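Short-chain type dehydrogenase/reductase (Mycobacterium ulcerans, PDB 3SVT) probably acts as an NAD-dependent oxidoreductase of the short-chain dehydrogenase/reductase family, although its substrate and precise reaction are not established. Local coordinates at residues 180-184 with 185-189; 235-239 with 240-244. One frame throughout, in Å; residues are numbered along the deposited sequence.

Contact 1. Residues 180-184 with 185-189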
ATOM      1  N   ASP B 180      -8.046 -15.114  -1.947  1.00 22.37           N
ATOM      2  CA  ASP B 180      -8.414 -15.399  -0.542  1.00 23.46           C
ATOM      3  C   ASP B 180      -9.456 -16.543  -0.498  1.00 24.25           C
ATOM      4  O   ASP B 180      -9.308 -17.496   0.265  1.00 23.46           O
ATOM      5  CB  ASP B 180      -8.971 -14.141   0.112  1.00 23.38           C
ATOM      6  CG  ASP B 180      -8.909 -14.157   1.656  1.00 26.51           C
ATOM      7  OD1 ASP B 180      -8.660 -15.211   2.282  1.00 25.35           O
ATOM      8  OD2 ASP B 180      -9.098 -13.059   2.253  1.00 28.22           O
ATOM      9  N   GLU B 181     -10.476 -16.429  -1.349  1.00 24.37           N
ATOM     10  CA  GLU B 181     -11.564 -17.410  -1.415  1.00 26.20           C
ATOM     11  C   GLU B 181     -11.184 -18.778  -1.956  1.00 26.07           C
ATOM     12  O   GLU B 181     -11.737 -19.784  -1.525  1.00 26.83           O
ATOM     13  CB  GLU B 181     -12.739 -16.881  -2.258  1.00 26.25           C
ATOM     14  CG  GLU B 181     -13.700 -16.053  -1.447  1.00 28.33           C
ATOM     15  CD  GLU B 181     -14.862 -15.503  -2.275  1.00 29.65           C
ATOM     16  OE1 GLU B 181     -15.336 -16.214  -3.175  1.00 28.15           O
ATOM     17  OE2 GLU B 181     -15.292 -14.357  -2.019  1.00 31.93           O
ATOM     18  N   LEU B 182     -10.268 -18.795  -2.921  1.00 25.95           N
ATOM     19  CA  LEU B 182     -10.026 -19.958  -3.730  1.00 26.01           C
ATOM     20  C   LEU B 182      -8.727 -20.650  -3.381  1.00 25.99           C
ATOM     21  O   LEU B 182      -8.437 -21.706  -3.948  1.00 25.63           O
ATOM     22  CB  LEU B 182     -10.024 -19.564  -5.213  1.00 25.74           C
ATOM     23  CG  LEU B 182     -11.322 -18.926  -5.743  1.00 26.55           C
ATOM     24  CD1 LEU B 182     -11.109 -18.490  -7.206  1.00 24.77           C
ATOM     25  CD2 LEU B 182     -12.541 -19.867  -5.578  1.00 27.34           C
ATOM     26  N   GLY B 183      -7.933 -20.071  -2.477  1.00 25.08           N
ATOM     27  CA  GLY B 183      -6.688 -20.726  -2.062  1.00 25.29           C
ATOM     28  C   GLY B 183      -6.892 -22.150  -1.560  1.00 25.28           C
ATOM     29  O   GLY B 183      -6.073 -23.042  -1.813  1.00 25.53           O
ATOM     30  N   ALA B 184      -7.985 -22.358  -0.842  1.00 25.33           N
ATOM     31  CA  ALA B 184      -8.313 -23.674  -0.247  1.00 25.26           C
ATOM     32  C   ALA B 184      -8.525 -24.735  -1.314  1.00 26.15           C
ATOM     33  O   ALA B 184      -8.479 -25.936  -1.018  1.00 25.37           O
ATOM     34  CB  ALA B 184      -9.583 -23.552   0.655  1.00 25.71           C
ATOM     35  N   SER B 185      -8.775 -24.285  -2.545  1.00 25.51           N
ATOM     36  CA  SER B 185      -8.971 -25.170  -3.684  1.00 25.66           C
ATOM     37  C   SER B 185      -7.739 -25.234  -4.602  1.00 25.92           C
ATOM     38  O   SER B 185      -7.796 -25.822  -5.660  1.00 25.32           O
ATOM     39  CB  SER B 185     -10.201 -24.738  -4.459  1.00 25.68           C
ATOM     40  OG  SER B 185     -11.384 -24.988  -3.701  1.00 24.60           O
ATOM     41  N   TRP B 186      -6.623 -24.656  -4.157  1.00 26.23           N
ATOM     42  CA  TRP B 186      -5.367 -24.633  -4.911  1.00 27.45           C
ATOM     43  C   TRP B 186      -5.472 -23.825  -6.184  1.00 26.90           C
ATOM     44  O   TRP B 186      -4.714 -24.072  -7.111  1.00 28.50           O
ATOM     45  CB  TRP B 186      -4.858 -26.058  -5.262  1.00 27.65           C
ATOM     46  CG  TRP B 186      -4.614 -26.980  -4.100  1.00 30.43           C
ATOM     47  CD1 TRP B 186      -5.408 -28.022  -3.706  1.00 32.85           C
ATOM     48  CD2 TRP B 186      -3.474 -26.999  -3.219  1.00 33.47           C
ATOM     49  NE1 TRP B 186      -4.854 -28.666  -2.626  1.00 33.22           N
ATOM     50  CE2 TRP B 186      -3.667 -28.065  -2.305  1.00 33.55           C
ATOM     51  CE3 TRP B 186      -2.319 -26.216  -3.103  1.00 35.59           C
ATOM     52  CZ2 TRP B 186      -2.751 -28.368  -1.293  1.00 35.31           C
ATOM     53  CZ3 TRP B 186      -1.397 -26.521  -2.083  1.00 36.60           C
ATOM     54  CH2 TRP B 186      -1.629 -27.588  -1.197  1.00 36.01           C
ATOM     55  N   VAL B 187      -6.401 -22.872  -6.245  1.00 26.91           N
ATOM     56  CA  VAL B 187      -6.461 -21.930  -7.360  1.00 26.12           C
ATOM     57  C   VAL B 187      -5.794 -20.607  -6.927  1.00 25.64           C
ATOM     58  O   VAL B 187      -6.283 -19.899  -6.035  1.00 25.00           O
ATOM     59  CB  VAL B 187      -7.915 -21.655  -7.810  1.00 27.05           C
ATOM     60  CG1 VAL B 187      -7.963 -20.579  -8.935  1.00 24.90           C
ATOM     61  CG2 VAL B 187      -8.611 -22.966  -8.267  1.00 25.24           C
ATOM     62  N   ARG B 188      -4.669 -20.300  -7.561  1.00 24.66           N
ATOM     63  CA  ARG B 188      -3.922 -19.078  -7.289  1.00 23.20           C
ATOM     64  C   ARG B 188      -4.440 -17.966  -8.193  1.00 23.10           C
ATOM     65  O   ARG B 188      -4.800 -18.205  -9.345  1.00 22.87           O
ATOM     66  CB  ARG B 188      -2.426 -19.316  -7.512  1.00 23.52           C
ATOM     67  CG  ARG B 188      -1.949 -20.581  -6.775  1.00 24.66           C
ATOM     68  CD  ARG B 188      -0.482 -20.823  -6.898  1.00 27.18           C
ATOM     69  NE  ARG B 188      -0.053 -21.312  -8.214  1.00 24.79           N
ATOM     70  CZ  ARG B 188       0.510 -20.572  -9.163  1.00 27.39           C
ATOM     71  NH1 ARG B 188       0.678 -19.239  -9.009  1.00 24.88           N
ATOM     72  NH2 ARG B 188       0.910 -21.170 -10.296  1.00 26.44           N
ATOM     73  N   VAL B 189      -4.511 -16.760  -7.657  1.00 22.49           N
ATOM     74  CA  VAL B 189      -4.987 -15.621  -8.433  1.00 22.75           C
ATOM     75  C   VAL B 189      -4.057 -14.444  -8.170  1.00 22.28           C
ATOM     76  O   VAL B 189      -3.806 -14.092  -7.013  1.00 22.29           O
ATOM     77  CB  VAL B 189      -6.466 -15.224  -8.096  1.00 22.37           C
ATOM     78  CG1 VAL B 189      -6.980 -14.142  -9.090  1.00 21.97           C
ATOM     79  CG2 VAL B 189      -7.377 -16.449  -8.084  1.00 22.23           C
TER
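The flat peptide carbonyl of Leu-182 has an amide N-H over each of its faces: Ser-185 N approaches from one side of the plane and Val-187 N from the other. Together with a neighbouring bond this makes a Schellman motif, which ends helix 163-182 and turns the chain into strand 187-198 of the Rossmann-type sheet. Its two defining bonds are Val-187 N to Leu-182 O, 3.3 Å, and Trp-186 N to Gly-183 O, 2.9 Å; the latter donor also stands above its carbonyl plane. The bond from Ser-185 N to Leu-182 O, at 3.0 Å, is more bent, with an N-H...O angle of 147°. Two donors thus share the carbonyl of Leu-182, a buried residue, where the helix stops and regular i to i+4 bonding ends.

The reversal needs a positive phi at Trp-186 (66°). Glycine is the commonest residue at this position; here it is held by tryptophan, whose side chain leaves the turn and packs on Pro-222 of the third subunit. Ser-185 suits the subunit boundary: its OG hydrogen-bonds to Arg-278 O of the second subunit.

Either side of the turn, Leu-182 and Val-187 form the hydrophobic pair that usually accompanies a Schellman motif. The side chains lie alongside each other and point the same way, with Leu-182 CB 3.9 Å from Val-187 CB, and both also pack on helix 113-140. In Val-187, CG1 is anti to the backbone N (chi1 176°), which brings this branch to 4.2 Å from Leu-182 CD1. Beyond it the strand turns Val-189 back toward the helix, and its CG2 methyl lies 4.3 Å from CD1 of Leu-182.

Contact 2. Residues 235-239 with 240-244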
ATOM      1  N   MET B 235       3.716 -16.163 -17.627  1.00 25.93           N
ATOM      2  CA  MET B 235       4.098 -17.569 -17.711  1.00 25.87           C
ATOM      3  C   MET B 235       4.723 -18.047 -16.408  1.00 25.32           C
ATOM      4  O   MET B 235       4.429 -19.147 -15.921  1.00 24.97           O
ATOM      5  CB  MET B 235       5.030 -17.815 -18.912  1.00 26.31           C
ATOM      6  CG  MET B 235       4.338 -17.632 -20.273  1.00 27.56           C
ATOM      7  SD  MET B 235       5.406 -17.822 -21.720  1.00 32.08           S
ATOM      8  CE  MET B 235       5.898 -19.503 -21.483  1.00 31.73           C
ATOM      9  N   PHE B 236       5.583 -17.229 -15.822  1.00 24.47           N
ATOM     10  CA  PHE B 236       6.116 -17.572 -14.504  1.00 24.73           C
ATOM     11  C   PHE B 236       4.995 -17.757 -13.488  1.00 24.30           C
ATOM     12  O   PHE B 236       4.968 -18.758 -12.782  1.00 24.22           O
ATOM     13  CB  PHE B 236       7.095 -16.515 -14.000  1.00 24.67           C
ATOM     14  CG  PHE B 236       7.533 -16.742 -12.574  1.00 26.63           C
ATOM     15  CD1 PHE B 236       8.361 -17.796 -12.248  1.00 26.67           C
ATOM     16  CD2 PHE B 236       7.081 -15.922 -11.554  1.00 29.44           C
ATOM     17  CE1 PHE B 236       8.732 -18.031 -10.949  1.00 25.80           C
ATOM     18  CE2 PHE B 236       7.471 -16.162 -10.245  1.00 29.28           C
ATOM     19  CZ  PHE B 236       8.295 -17.228  -9.964  1.00 26.30           C
ATOM     20  N   LEU B 237       4.049 -16.821 -13.433  1.00 23.43           N
ATOM     21  CA  LEU B 237       2.957 -16.974 -12.466  1.00 22.93           C
ATOM     22  C   LEU B 237       2.018 -18.174 -12.766  1.00 23.04           C
ATOM     23  O   LEU B 237       1.422 -18.708 -11.848  1.00 21.66           O
ATOM     24  CB  LEU B 237       2.136 -15.719 -12.353  1.00 22.57           C
ATOM     25  CG  LEU B 237       2.798 -14.499 -11.738  1.00 23.90           C
ATOM     26  CD1 LEU B 237       1.883 -13.305 -11.946  1.00 22.27           C
ATOM     27  CD2 LEU B 237       3.117 -14.719 -10.234  1.00 21.43           C
ATOM     28  N   LEU B 238       1.877 -18.567 -14.044  1.00 23.55           N
ATOM     29  CA  LEU B 238       1.101 -19.774 -14.385  1.00 24.24           C
ATOM     30  C   LEU B 238       1.818 -21.061 -13.982  1.00 24.52           C
ATOM     31  O   LEU B 238       1.166 -22.077 -13.783  1.00 24.92           O
ATOM     32  CB  LEU B 238       0.783 -19.841 -15.882  1.00 24.23           C
ATOM     33  CG  LEU B 238      -0.174 -18.810 -16.460  1.00 24.98           C
ATOM     34  CD1 LEU B 238      -0.092 -18.795 -17.990  1.00 21.74           C
ATOM     35  CD2 LEU B 238      -1.599 -19.046 -15.938  1.00 23.53           C
ATOM     36  N   SER B 239       3.151 -21.012 -13.922  1.00 24.44           N
ATOM     37  CA  SER B 239       3.980 -22.190 -13.769  1.00 24.93           C
ATOM     38  C   SER B 239       4.029 -22.655 -12.328  1.00 25.88           C
ATOM     39  O   SER B 239       3.712 -21.896 -11.379  1.00 25.12           O
ATOM     40  CB  SER B 239       5.416 -21.918 -14.240  1.00 25.41           C
ATOM     41  OG  SER B 239       6.172 -21.285 -13.199  1.00 26.21           O
ATOM     42  N   ASP B 240       4.494 -23.891 -12.162  1.00 26.20           N
ATOM     43  CA  ASP B 240       4.639 -24.482 -10.847  1.00 27.05           C
ATOM     44  C   ASP B 240       5.760 -23.838 -10.024  1.00 26.57           C
ATOM     45  O   ASP B 240       5.813 -24.015  -8.809  1.00 25.71           O
ATOM     46  CB  ASP B 240       4.909 -25.980 -10.967  1.00 28.14           C
ATOM     47  CG  ASP B 240       3.745 -26.744 -11.602  1.00 29.71           C
ATOM     48  OD1 ASP B 240       2.623 -26.195 -11.730  1.00 31.31           O
ATOM     49  OD2 ASP B 240       3.962 -27.914 -11.960  1.00 34.35           O
ATOM     50  N   ALA B 241       6.629 -23.074 -10.678  1.00 26.23           N
ATOM     51  CA  ALA B 241       7.668 -22.332  -9.990  1.00 26.36           C
ATOM     52  C   ALA B 241       7.099 -21.193  -9.134  1.00 25.84           C
ATOM     53  O   ALA B 241       7.829 -20.622  -8.318  1.00 25.89           O
ATOM     54  CB  ALA B 241       8.721 -21.795 -10.988  1.00 26.04           C
ATOM     55  N   ALA B 242       5.811 -20.863  -9.324  1.00 25.57           N
ATOM     56  CA  ALA B 242       5.107 -19.846  -8.501  1.00 24.95           C
ATOM     57  C   ALA B 242       3.963 -20.439  -7.671  1.00 24.21           C
ATOM     58  O   ALA B 242       3.037 -19.723  -7.298  1.00 22.66           O
ATOM     59  CB  ALA B 242       4.571 -18.698  -9.408  1.00 24.41           C
ATOM     60  N   SER B 243       4.039 -21.741  -7.380  1.00 24.22           N
ATOM     61  CA  SER B 243       2.928 -22.480  -6.745  1.00 24.18           C
ATOM     62  C   SER B 243       2.588 -22.040  -5.302  1.00 24.08           C
ATOM     63  O   SER B 243       1.563 -22.452  -4.735  1.00 24.90           O
ATOM     64  CB  SER B 243       3.219 -23.987  -6.776  1.00 24.52           C
ATOM     65  OG  SER B 243       4.379 -24.288  -6.024  1.00 24.21           O
ATOM     66  N   PHE B 244       3.451 -21.252  -4.690  1.00 22.55           N
ATOM     67  CA  PHE B 244       3.145 -20.671  -3.394  1.00 22.87           C
ATOM     68  C   PHE B 244       2.895 -19.168  -3.514  1.00 21.89           C
ATOM     69  O   PHE B 244       2.875 -18.458  -2.493  1.00 21.74           O
ATOM     70  CB  PHE B 244       4.298 -20.924  -2.412  1.00 23.29           C
ATOM     71  CG  PHE B 244       3.893 -20.884  -0.994  1.00 24.20           C
ATOM     72  CD1 PHE B 244       2.905 -21.750  -0.520  1.00 25.30           C
ATOM     73  CD2 PHE B 244       4.543 -20.044  -0.091  1.00 24.50           C
ATOM     74  CE1 PHE B 244       2.526 -21.734   0.805  1.00 21.46           C
ATOM     75  CE2 PHE B 244       4.167 -20.039   1.231  1.00 25.25           C
ATOM     76  CZ  PHE B 244       3.154 -20.877   1.678  1.00 22.97           C
TER
HETATM   77  O   HOH W   1       1.174 -23.901 -11.501  1.00 19.64           O
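With CG anti to its backbone N (chi1 173°), Phe-236 carries its ring past the end of helix 227-238 to meet the methyls of Ala-241 and Ala-242. Ser-239 holds OG between its own N and carbonyl carbon (chi1 83°), which places the hydroxyl between the last helical turn and the next amides. There OG donates to Phe-236 O at 2.8 Å, only slightly tilted from the carbonyl plane, and accepts from Ala-241 N at 3.1 Å through a bent bond of 135°. A small side chain able both to give and to accept suits this buried place, and the pair of bonds fixes its rotation.

Ala-242 CB makes a CH-pi contact over one face of the Phe-236 ring, 4.2 Å from the centroid, while Ala-241 CB lies 3.8 Å from CE1 at an oblique approach. Single methyls fit so close to the aromatic ring, which also stacks on Phe-236 of the third subunit.

On the polar side, a water donates to Leu-238 O and to Asp-240 OD1; the other carboxylate oxygen, OD2, forms a salt bridge with Arg-12. Finally, Ala-242 N bonds Ser-239 O at 3.1 Å, closing a short 3-10 turn. The OG to Ala-241 N bond makes Ser-239 the first residue of an ST turn, here linking an alpha-helix to a 3-10 segment.

Overall arrangement
Following the chain from the N terminus, helix 163-182 runs into contact 1, which closes the tight turn into strand 187-198. The chain later forms helix 227-238, and contact 2 closes the turn after it, on the way to strand 249-252. The contacts are therefore in series, neither nested nor crossed, yet their centres lie about 14 Å apart, consistent with the parallel pairing of strands 187-198 and 249-252, into which the two turns lead. Arg-188 joins them: its NH2 lies 3.0 Å from Leu-237 O, a probable hydrogen bond. Together they bring two helix ends together near the start of strand 187-198, within the Rossmann-type sheet, and both touch the third subunit of the tetramer.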